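Local atomic coordinates of putative adenosine kinase (Schistosoma mansoni, PDB entry 3VAS), a protein that probably phosphorylates adenosine to AMP as an adenosine kinase of the ribokinase-like pfkB family, and here holds adenosine in its substrate pocket. Residues E226-I231 with E249-L254. Numbering follows the deposited sequence.
Sequences EVDEMI and EVHGLL
His251 appears to donate from both ring nitrogens, one of them to Asp228 across the contact, in a side-chain hydrogen bond that bridges CA atoms 10.5 Å apart. The imidazole donates from NE2 to Asp228 OD2 at 2.8 Å, and the bond is almost perfectly straight, with an N-H...O angle of 177°. OD2 lies at the ring edge, practically in the ring plane, and accepts the N-H through its syn lone pair, although the carboxylate is turned 54° from the imidazole. The side chains approach from opposite directions, with CG in each anti to the carbonyl carbon and beside its own backbone N.

Tyr247, one turn earlier in helix 241-250, supports both partners: its hydroxyl hydrogen-bonds Asp228 OD1, its carbonyl oxygen accepts from His251 ND1, and its ring stacks on the imidazole. With both ring nitrogens engaged as donors, the rotation of His251 is fixed, consistent with a protonated imidazolium that the Asp228 carboxylate would stabilise. Immediately beyond, Gly252 adopts positive phi and its N bonds Glu249 O at 3.1 Å. This surface His-carboxylate pair thus ties helix 224-231 to the C-terminal end of helix 241-250, which closes in a Schellman motif.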
loop_
_atom_site.group_PDB
_atom_site.type_symbol
_atom_site.label_atom_id
_atom_site.label_comp_id
_atom_site.label_asym_id
_atom_site.label_seq_id
_atom_site.Cartn_x
_atom_site.Cartn_y
_atom_site.Cartn_z
ATOM N N GLU A 226 -15.805 5.824 2.706
ATOM C CA GLU A 226 -14.723 6.097 1.757
ATOM C C GLU A 226 -14.188 4.825 1.086
ATOM O O GLU A 226 -13.872 4.833 -0.108
ATOM C CB GLU A 226 -13.570 6.852 2.431
ATOM C CG GLU A 226 -13.894 8.288 2.873
ATOM C CD GLU A 226 -14.324 8.377 4.333
ATOM O OE1 GLU A 226 -14.849 7.378 4.865
ATOM O OE2 GLU A 226 -14.126 9.443 4.952
ATOM N N VAL A 227 -14.069 3.741 1.852
ATOM C CA VAL A 227 -13.587 2.480 1.291
ATOM C C VAL A 227 -14.550 1.972 0.219
ATOM O O VAL A 227 -14.133 1.594 -0.877
ATOM C CB VAL A 227 -13.383 1.388 2.373
ATOM C CG1 VAL A 227 -13.076 0.033 1.720
ATOM C CG2 VAL A 227 -12.269 1.787 3.346
ATOM N N ASP A 228 -15.841 1.984 0.529
ATOM C CA ASP A 228 -16.836 1.486 -0.412
ATOM C C ASP A 228 -16.948 2.382 -1.635
ATOM O O ASP A 228 -17.200 1.905 -2.740
ATOM C CB ASP A 228 -18.200 1.318 0.258
ATOM C CG ASP A 228 -18.281 0.060 1.099
ATOM O OD1 ASP A 228 -17.392 -0.812 0.959
ATOM O OD2 ASP A 228 -19.238 -0.060 1.892
ATOM N N GLU A 229 -16.765 3.683 -1.443
ATOM C CA GLU A 229 -16.801 4.585 -2.582
ATOM C C GLU A 229 -15.617 4.314 -3.511
ATOM O O GLU A 229 -15.779 4.264 -4.730
ATOM C CB GLU A 229 -16.830 6.050 -2.149
ATOM C CG GLU A 229 -16.950 7.002 -3.329
ATOM C CD GLU A 229 -17.357 8.411 -2.929
ATOM O OE1 GLU A 229 -16.879 8.912 -1.888
ATOM O OE2 GLU A 229 -18.160 9.020 -3.665
ATOM N N MET A 230 -14.434 4.132 -2.929
ATOM C CA MET A 230 -13.240 3.810 -3.705
ATOM C C MET A 230 -13.387 2.489 -4.471
ATOM O O MET A 230 -13.039 2.407 -5.648
ATOM C CB MET A 230 -11.997 3.780 -2.812
ATOM C CG MET A 230 -11.594 5.149 -2.270
ATOM S SD MET A 230 -11.387 6.383 -3.570
ATOM C CE MET A 230 -10.010 5.697 -4.460
ATOM N N ILE A 231 -13.907 1.464 -3.800
ATOM C CA ILE A 231 -14.150 0.181 -4.449
ATOM C C ILE A 231 -14.999 0.366 -5.708
ATOM O O ILE A 231 -14.759 -0.288 -6.728
ATOM C CB ILE A 231 -14.807 -0.835 -3.484
ATOM C CG1 ILE A 231 -13.820 -1.226 -2.378
ATOM C CG2 ILE A 231 -15.261 -2.075 -4.229
ATOM C CD1 ILE A 231 -14.392 -2.184 -1.354
ATOM N N GLU A 249 -17.362 -7.799 8.929
ATOM C CA GLU A 249 -18.121 -7.521 10.144
ATOM C C GLU A 249 -18.927 -6.230 10.024
ATOM O O GLU A 249 -20.117 -6.194 10.352
ATOM C CB GLU A 249 -17.202 -7.443 11.363
ATOM C CG GLU A 249 -17.942 -7.024 12.629
ATOM C CD GLU A 249 -17.050 -6.961 13.852
ATOM O OE1 GLU A 249 -17.593 -6.813 14.969
ATOM O OE2 GLU A 249 -15.814 -7.054 13.698
ATOM N N VAL A 250 -18.272 -5.177 9.546
ATOM C CA VAL A 250 -18.919 -3.880 9.378
ATOM C C VAL A 250 -20.109 -3.964 8.415
ATOM O O VAL A 250 -21.059 -3.193 8.523
ATOM C CB VAL A 250 -17.906 -2.804 8.916
ATOM C CG1 VAL A 250 -18.595 -1.484 8.642
ATOM C CG2 VAL A 250 -16.831 -2.621 9.968
ATOM N N HIS A 251 -20.070 -4.925 7.495
ATOM C CA HIS A 251 -21.147 -5.073 6.517
ATOM C C HIS A 251 -22.177 -6.146 6.871
ATOM O O HIS A 251 -23.050 -6.463 6.065
ATOM C CB HIS A 251 -20.580 -5.315 5.114
ATOM C CG HIS A 251 -19.875 -4.125 4.543
ATOM N ND1 HIS A 251 -18.594 -3.773 4.907
ATOM C CD2 HIS A 251 -20.283 -3.193 3.650
ATOM C CE1 HIS A 251 -18.237 -2.681 4.257
ATOM N NE2 HIS A 251 -19.243 -2.309 3.486
ATOM N N GLY A 252 -22.087 -6.696 8.075
ATOM C CA GLY A 252 -23.041 -7.706 8.503
ATOM C C GLY A 252 -22.843 -9.080 7.878
ATOM O O GLY A 252 -23.727 -9.933 7.958
ATOM N N LEU A 253 -21.687 -9.301 7.256
ATOM C CA LEU A 253 -21.357 -10.611 6.705
ATOM C C LEU A 253 -20.884 -11.536 7.826
ATOM O O LEU A 253 -19.681 -11.765 8.000
ATOM C CB LEU A 253 -20.286 -10.481 5.622
ATOM C CG LEU A 253 -20.613 -9.450 4.537
ATOM C CD1 LEU A 253 -19.512 -9.374 3.481
ATOM C CD2 LEU A 253 -21.958 -9.757 3.901
ATOM N N LEU A 254 -21.844 -12.065 8.579
ATOM C CA LEU A 254 -21.563 -12.830 9.794
ATOM C C LEU A 254 -20.846 -14.162 9.551
ATOM O O LEU A 254 -19.818 -14.438 10.167
ATOM C CB LEU A 254 -22.856 -13.065 10.580
#